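Side-chain contacts in extracellular ligand-binding receptor (Verminephrobacter eiseniae, PDB 4M88), which probably binds an amino acid outside the cytoplasm as the solute-binding component of an ABC transporter: residues Ile10-Thr14 with Gly15-Ala19; Gly103-Ala107 with Glu108-Thr112; Ser231-Ala235 with Ala236-Lys240. All blocks are in the same frame, centred on the assembly; numbering follows the deposited sequence.

Contact 1: Ile10-Thr14 with Gly15-Ala19; sequences IGPFT and GPLAA
The first beta-alpha-beta unit of the chain turns here from strand 4-11 into helix 18-37, and P12 meets L17 across that turn. CG of P12 lies 3.9 Å from CB of L17. The two side chains cross obliquely. CD2 of L17 also comes near the same CG, so the proline ring packs against the base and one branch of the leucine. L17 holds the N-cap position of the helix, and F55 touches its side chain. The chain bends twice on the way. P12 is the centre of an inverse gamma turn, and G15 to A18 form a type I beta turn, with A18 N bonded to G15 O at 3.1 Å. The backbone angles of G15 (phi 110°, psi -166°) would press a CB onto T14 O, so a residue without a side chain fits there. One water ties the loop together. It donates to P12 O and to T14 O, and accepts from L17 N at 2.9 Å. A second water donates to F13 O and A18 O, and sits in plane at the edge of the F13 ring. CB of A18 lies 3.3 Å from F13 O, beside this bridge. T14 turns its OG1 between its backbone N and carbonyl carbon (chi1 55°), and OG1 is hydrogen-bonded to D52. The chemistry is therefore a small apolar contact flanked by water bridges: solvent joins the backbone polar groups of the two segments where the loop does not pair them directly.

Contact 2: Gly103-Ala107 with Glu108-Thr112; sequences GVPGA and ESLRT
P105 and A107 both pack on L110, which follows them by five and three residues. G103 comes first: a water donates to G103 O at 2.7 Å and accepts from NH1 of R111. The same NH1 is bonded to R122 O. P105 follows a cis peptide bond. Its CG meets CD1 of L110 at 4.1 Å, near the end of the leucine. At G106, a water donates both to G106 O and to OE1 of E108. The E108 chain bends at chi2 (61°), and T112 OG1 donates to its OE2 at 2.7 Å, from above the carboxylate plane. A107 closes the segment. Its CB lies 4.0 Å from CG of L110. Its O accepts from L110 N at 3.1 Å, with the donor well above the carbonyl plane, and only weakly from R111 N. A water on A107 O, 3.0 Å away, accepts from R111 NE at the edge of the guanidinium. R111 thus reaches the loop through two waters, and its chain bends at chi3 (-68°) on the way. The arrangement is that of a loop after a parallel strand, 99-101, running into a short helix, 108-111, in the first alpha/beta lobe of a periplasmic-binding-protein fold.

Contact 3: Ser231-Ala235 with Ala236-Lys240; sequences SYVSA and AQIVK. With GOL (glycerol), chain D.
S234 and Q237 form a capping box at the N-terminus of helix 235-247, which follows strand 227-229. S234 is the N-cap. Its OG accepts from Q237 N at 3.1 Å, with OG set between the backbone N and the carbonyl carbon (chi1 70°). The Q237 side chain returns the bond. Its CB lies near S234 O and OG. CG comes closer, 3.2 Å from S234 OG. The chain then runs on extended, and CD passes beside S234 OG and N. At the tip, OE1 accepts from S234 N at 3.1 Å. This bond is fairly straight at 163°, but the donor lies above the carbonyl plane. OE1 also rests 3.4 Å from CA of V233. The other tip atom, NE2, is hydrogen-bonded to D20 in helix 18-37, so both ends of the amide are held. With an alanine at Q237, S234 N would probably lose its acceptor and D20 this amide donor. Next to the box, CG2 of V233 meets CD1 of I238 at 3.9 Å, the two side chains crossing at about a right angle. Helix 208-220 touches both. I238 N bonds S234 O only weakly; V239 N donates to A235 O at 2.9 Å. A glycerol, probably from the crystallisation liquor, takes two other N-H groups of the helix start. A236 N donates to its O3, and A235 N donates to its O2 at 2.8 Å, with an N-H...O angle of 170°.

Overall arrangement
The contacts come in series along the chain, each where a loop leaves a parallel strand and enters a helix. Contacts 1 and 2 follow strands 4-11 and 99-101 of the five-stranded sheet. Their centres lie about 18 Å apart. Contact 3 follows strand 227-229 of the seven-stranded sheet. Its centre is about 17 Å from that of contact 1. The centres of contact 2 and contact 3 are about 21 Å apart, yet the two touch: Y232 packs on V104, and its OH lies 2.7 Å from G106 N, a probable hydrogen bond. Contact 3 is also tied to helix 18-37, which contact 1 opens. These ties link the two lobes, probably beside the ligand cleft, as in the leucine-binding protein family.

Contact 1: Ile10-Thr14 with Gly15-Ala19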
loop_
_atom_site.group_PDB
_atom_site.type_symbol
_atom_site.label_atom_id
_atom_site.label_comp_id
_atom_site.label_asym_id
_atom_site.label_seq_id
_atom_site.Cartn_x
_atom_site.Cartn_y
_atom_site.Cartn_z
ATOM N N ILE A 10 9.993 6.260 -8.720
ATOM C CA ILE A 10 11.180 5.641 -8.149
ATOM C C ILE A 10 10.710 4.445 -7.338
ATOM O O ILE A 10 9.858 4.579 -6.459
ATOM C CB ILE A 10 11.949 6.600 -7.239
ATOM C CG1 ILE A 10 12.392 7.841 -8.027
ATOM C CG2 ILE A 10 13.152 5.899 -6.651
ATOM C CD1 ILE A 10 13.089 8.895 -7.159
ATOM N N GLY A 11 11.251 3.268 -7.629
ATOM C CA GLY A 11 10.707 2.068 -7.022
ATOM C C GLY A 11 11.751 0.988 -6.870
ATOM O O GLY A 11 12.806 1.034 -7.505
ATOM N N PRO A 12 11.475 0.006 -6.007
ATOM C CA PRO A 12 12.415 -1.090 -5.796
ATOM C C PRO A 12 12.291 -2.146 -6.896
ATOM O O PRO A 12 11.847 -3.271 -6.636
ATOM C CB PRO A 12 11.981 -1.653 -4.437
ATOM C CG PRO A 12 10.496 -1.362 -4.382
ATOM C CD PRO A 12 10.303 -0.062 -5.114
ATOM N N PHE A 13 12.676 -1.785 -8.118
ATOM C CA PHE A 13 12.489 -2.678 -9.266
ATOM C C PHE A 13 13.398 -3.909 -9.258
ATOM O O PHE A 13 13.058 -4.944 -9.838
ATOM C CB PHE A 13 12.620 -1.897 -10.572
ATOM C CG PHE A 13 11.550 -0.867 -10.746
ATOM C CD1 PHE A 13 10.229 -1.261 -10.938
ATOM C CD2 PHE A 13 11.848 0.489 -10.697
ATOM C CE1 PHE A 13 9.219 -0.321 -11.088
ATOM C CE2 PHE A 13 10.839 1.437 -10.853
ATOM C CZ PHE A 13 9.526 1.028 -11.054
ATOM N N THR A 14 14.543 -3.808 -8.600
ATOM C CA THR A 14 15.356 -4.990 -8.357
ATOM C C THR A 14 15.388 -5.279 -6.858
ATOM O O THR A 14 15.312 -4.357 -6.042
ATOM C CB THR A 14 16.787 -4.828 -8.922
ATOM O OG1 THR A 14 17.380 -3.641 -8.391
ATOM C CG2 THR A 14 16.738 -4.700 -10.424
ATOM N N GLY A 15 15.470 -6.552 -6.495
ATOM C CA GLY A 15 15.481 -6.929 -5.097
ATOM C C GLY A 15 14.197 -7.624 -4.697
ATOM O O GLY A 15 13.409 -8.011 -5.553
ATOM N N PRO A 16 13.971 -7.769 -3.385
ATOM C CA PRO A 16 12.904 -8.638 -2.877
ATOM C C PRO A 16 11.503 -8.109 -3.140
ATOM O O PRO A 16 10.544 -8.863 -2.975
ATOM C CB PRO A 16 13.188 -8.710 -1.372
ATOM C CG PRO A 16 13.975 -7.498 -1.066
ATOM C CD PRO A 16 14.788 -7.200 -2.299
ATOM N N LEU A 17 11.372 -6.842 -3.524
ATOM C CA LEU A 17 10.057 -6.303 -3.857
ATOM C C LEU A 17 9.846 -6.122 -5.358
ATOM O O LEU A 17 8.925 -5.423 -5.769
ATOM C CB LEU A 17 9.812 -4.965 -3.156
ATOM C CG LEU A 17 9.043 -5.025 -1.843
ATOM C CD1 LEU A 17 9.801 -5.863 -0.872
ATOM C CD2 LEU A 17 8.856 -3.625 -1.283
ATOM N N ALA A 18 10.689 -6.752 -6.172
ATOM C CA ALA A 18 10.645 -6.556 -7.622
ATOM C C ALA A 18 9.246 -6.764 -8.217
ATOM O O ALA A 18 8.793 -5.971 -9.045
ATOM C CB ALA A 18 11.644 -7.472 -8.307
ATOM N N ALA A 19 8.571 -7.836 -7.807
ATOM C CA ALA A 19 7.252 -8.148 -8.369
ATOM C C ALA A 19 6.206 -7.107 -7.987
ATOM O O ALA A 19 5.315 -6.776 -8.774
ATOM C CB ALA A 19 6.802 -9.529 -7.945
HETATM O O HOH W 1 13.061 -4.763 -4.623
HETATM O O HOH W 2 10.435 -4.990 -11.126
#

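Contact 2: Gly103-Ala107 with Glu108-Thr112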
loop_
_atom_site.group_PDB
_atom_site.type_symbol
_atom_site.label_atom_id
_atom_site.label_comp_id
_atom_site.label_asym_id
_atom_site.label_seq_id
_atom_site.Cartn_x
_atom_site.Cartn_y
_atom_site.Cartn_z
ATOM N N GLY A 103 2.363 6.591 -0.876
ATOM C CA GLY A 103 3.580 6.002 -0.353
ATOM C C GLY A 103 3.206 4.638 0.185
ATOM O O GLY A 103 2.125 4.472 0.766
ATOM N N VAL A 104 4.076 3.659 -0.050
ATOM C CA VAL A 104 3.903 2.306 0.474
ATOM C C VAL A 104 5.178 1.947 1.219
ATOM O O VAL A 104 6.262 2.025 0.648
ATOM C CB VAL A 104 3.742 1.294 -0.669
ATOM C CG1 VAL A 104 3.628 -0.139 -0.125
ATOM C CG2 VAL A 104 2.550 1.656 -1.527
ATOM N N PRO A 105 5.069 1.512 2.485
ATOM C CA PRO A 105 3.860 1.225 3.253
ATOM C C PRO A 105 3.277 2.472 3.886
ATOM O O PRO A 105 3.957 3.503 3.969
ATOM C CB PRO A 105 4.385 0.317 4.367
ATOM C CG PRO A 105 5.757 0.843 4.629
ATOM C CD PRO A 105 6.291 1.241 3.266
ATOM N N GLY A 106 2.038 2.356 4.358
ATOM C CA GLY A 106 1.376 3.436 5.066
ATOM C C GLY A 106 1.706 3.466 6.547
ATOM O O GLY A 106 0.837 3.749 7.375
ATOM N N ALA A 107 2.963 3.193 6.889
ATOM C CA ALA A 107 3.387 3.171 8.290
ATOM C C ALA A 107 3.116 4.508 8.968
ATOM O O ALA A 107 3.263 5.572 8.350
ATOM C CB ALA A 107 4.862 2.803 8.396
ATOM N N GLU A 108 2.713 4.462 10.234
ATOM C CA GLU A 108 2.376 5.692 10.940
ATOM C C GLU A 108 3.610 6.593 11.030
ATOM O O GLU A 108 3.496 7.816 10.935
ATOM C CB GLU A 108 1.791 5.388 12.331
ATOM C CG GLU A 108 1.286 6.608 13.112
ATOM C CD GLU A 108 0.150 7.366 12.414
ATOM O OE1 GLU A 108 -0.453 6.839 11.452
ATOM O OE2 GLU A 108 -0.138 8.511 12.834
ATOM N N SER A 109 4.788 5.988 11.176
ATOM C CA SER A 109 6.022 6.765 11.324
ATOM C C SER A 109 6.406 7.537 10.056
ATOM O O SER A 109 7.203 8.479 10.120
ATOM C CB SER A 109 7.184 5.865 11.751
ATOM O OG SER A 109 7.394 4.823 10.811
ATOM N N LEU A 110 5.858 7.133 8.910
ATOM C CA LEU A 110 6.151 7.799 7.635
ATOM C C LEU A 110 5.088 8.851 7.305
ATOM O O LEU A 110 5.280 9.722 6.456
ATOM C CB LEU A 110 6.221 6.767 6.509
ATOM C CG LEU A 110 7.200 5.611 6.726
ATOM C CD1 LEU A 110 7.123 4.629 5.566
ATOM C CD2 LEU A 110 8.624 6.134 6.917
ATOM N N ARG A 111 3.965 8.761 7.999
ATOM C CA ARG A 111 2.795 9.575 7.717
ATOM C C ARG A 111 2.676 10.712 8.731
ATOM O O ARG A 111 2.070 11.765 8.467
ATOM C CB ARG A 111 1.576 8.652 7.794
ATOM C CG ARG A 111 0.255 9.288 7.524
ATOM C CD ARG A 111 -0.805 8.215 7.440
ATOM N NE ARG A 111 -0.642 7.375 6.260
ATOM C CZ ARG A 111 -1.628 7.112 5.405
ATOM N NH1 ARG A 111 -1.408 6.339 4.349
ATOM N NH2 ARG A 111 -2.832 7.627 5.612
ATOM N N THR A 112 3.278 10.504 9.897
ATOM C CA THR A 112 3.164 11.456 10.995
ATOM C C THR A 112 4.561 11.703 11.535
ATOM O O THR A 112 5.169 10.801 12.112
ATOM C CB THR A 112 2.255 10.901 12.104
ATOM O OG1 THR A 112 0.989 10.532 11.540
ATOM C CG2 THR A 112 2.034 11.935 13.193
HETATM O O HOH W 3 0.882 5.975 2.655
HETATM O O HOH W 4 -0.696 4.903 9.610
HETATM O O HOH W 5 2.063 6.466 5.705
#

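Contact 3: Ser231-Ala235 with Ala236-Lys240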
loop_
_atom_site.group_PDB
_atom_site.type_symbol
_atom_site.label_atom_id
_atom_site.label_comp_id
_atom_site.label_asym_id
_atom_site.label_seq_id
_atom_site.Cartn_x
_atom_site.Cartn_y
_atom_site.Cartn_z
ATOM N N SER A 231 -2.603 -4.281 3.960
ATOM C CA SER A 231 -2.735 -4.146 2.509
ATOM C C SER A 231 -1.431 -4.320 1.729
ATOM O O SER A 231 -1.058 -3.431 0.962
ATOM C CB SER A 231 -3.316 -2.775 2.167
ATOM O OG SER A 231 -4.670 -2.684 2.547
ATOM N N TYR A 232 -0.754 -5.458 1.885
ATOM C CA TYR A 232 0.557 -5.626 1.230
ATOM C C TYR A 232 0.788 -6.928 0.465
ATOM O O TYR A 232 1.869 -7.140 -0.094
ATOM C CB TYR A 232 1.677 -5.390 2.242
ATOM C CG TYR A 232 1.563 -4.008 2.820
ATOM C CD1 TYR A 232 1.742 -2.897 2.014
ATOM C CD2 TYR A 232 1.210 -3.812 4.150
ATOM C CE1 TYR A 232 1.605 -1.619 2.516
ATOM C CE2 TYR A 232 1.076 -2.532 4.666
ATOM C CZ TYR A 232 1.269 -1.446 3.844
ATOM O OH TYR A 232 1.134 -0.174 4.352
ATOM N N VAL A 233 -0.217 -7.792 0.440
ATOM C CA VAL A 233 -0.111 -9.050 -0.296
ATOM C C VAL A 233 -1.424 -9.325 -1.015
ATOM O O VAL A 233 -2.465 -8.786 -0.626
ATOM C CB VAL A 233 0.217 -10.235 0.640
ATOM C CG1 VAL A 233 1.606 -10.095 1.209
ATOM C CG2 VAL A 233 -0.809 -10.343 1.751
ATOM N N SER A 234 -1.375 -10.139 -2.070
ATOM C CA SER A 234 -2.588 -10.585 -2.751
ATOM C C SER A 234 -2.905 -11.989 -2.259
ATOM O O SER A 234 -2.016 -12.700 -1.791
ATOM C CB SER A 234 -2.413 -10.587 -4.275
ATOM O OG SER A 234 -1.526 -11.616 -4.694
ATOM N N ALA A 235 -4.171 -12.386 -2.334
ATOM C CA ALA A 235 -4.535 -13.757 -1.973
ATOM C C ALA A 235 -3.797 -14.742 -2.867
ATOM O O ALA A 235 -3.419 -15.837 -2.436
ATOM C CB ALA A 235 -6.032 -13.959 -2.082
ATOM N N ALA A 236 -3.590 -14.355 -4.118
ATOM C CA ALA A 236 -2.906 -15.226 -5.065
ATOM C C ALA A 236 -1.493 -15.576 -4.590
ATOM O O ALA A 236 -1.049 -16.710 -4.757
ATOM C CB ALA A 236 -2.854 -14.571 -6.444
ATOM N N GLN A 237 -0.780 -14.592 -4.038
ATOM C CA GLN A 237 0.598 -14.803 -3.583
ATOM C C GLN A 237 0.614 -15.775 -2.415
ATOM O O GLN A 237 1.536 -16.593 -2.275
ATOM C CB GLN A 237 1.260 -13.483 -3.160
ATOM C CG GLN A 237 1.553 -12.519 -4.309
ATOM C CD GLN A 237 2.067 -11.160 -3.837
ATOM O OE1 GLN A 237 1.606 -10.615 -2.822
ATOM N NE2 GLN A 237 3.030 -10.604 -4.575
ATOM N N ILE A 238 -0.409 -15.678 -1.570
ATOM C CA ILE A 238 -0.512 -16.562 -0.409
ATOM C C ILE A 238 -0.825 -17.998 -0.848
ATOM O O ILE A 238 -0.186 -18.939 -0.389
ATOM C CB ILE A 238 -1.548 -16.043 0.601
ATOM C CG1 ILE A 238 -1.179 -14.623 1.041
ATOM C CG2 ILE A 238 -1.646 -16.991 1.803
ATOM C CD1 ILE A 238 -2.268 -13.940 1.871
ATOM N N VAL A 239 -1.770 -18.164 -1.777
ATOM C CA VAL A 239 -2.125 -19.494 -2.276
ATOM C C VAL A 239 -0.973 -20.167 -3.036
ATOM O O VAL A 239 -0.785 -21.383 -2.956
ATOM C CB VAL A 239 -3.394 -19.443 -3.152
ATOM C CG1 VAL A 239 -3.707 -20.823 -3.734
ATOM C CG2 VAL A 239 -4.564 -18.927 -2.337
ATOM N N LYS A 240 -0.194 -19.366 -3.758
ATOM C CA LYS A 240 0.975 -19.867 -4.476
ATOM C C LYS A 240 1.896 -20.640 -3.531
ATOM O O LYS A 240 2.433 -21.694 -3.888
ATOM C CB LYS A 240 1.739 -18.691 -5.114
ATOM C CG LYS A 240 2.772 -19.115 -6.144
ATOM C CD LYS A 240 2.074 -19.713 -7.354
ATOM C CE LYS A 240 2.979 -20.646 -8.144
ATOM N NZ LYS A 240 2.194 -21.459 -9.118
HETATM C C1 GOL D . -8.059 -9.947 -4.475
HETATM O O1 GOL D . -8.846 -10.035 -5.642
HETATM C C2 GOL D . -6.654 -10.495 -4.730
HETATM O O2 GOL D . -6.005 -10.591 -3.477
HETATM C C3 GOL D . -6.719 -11.878 -5.387
HETATM O O3 GOL D . -5.410 -12.382 -5.597
#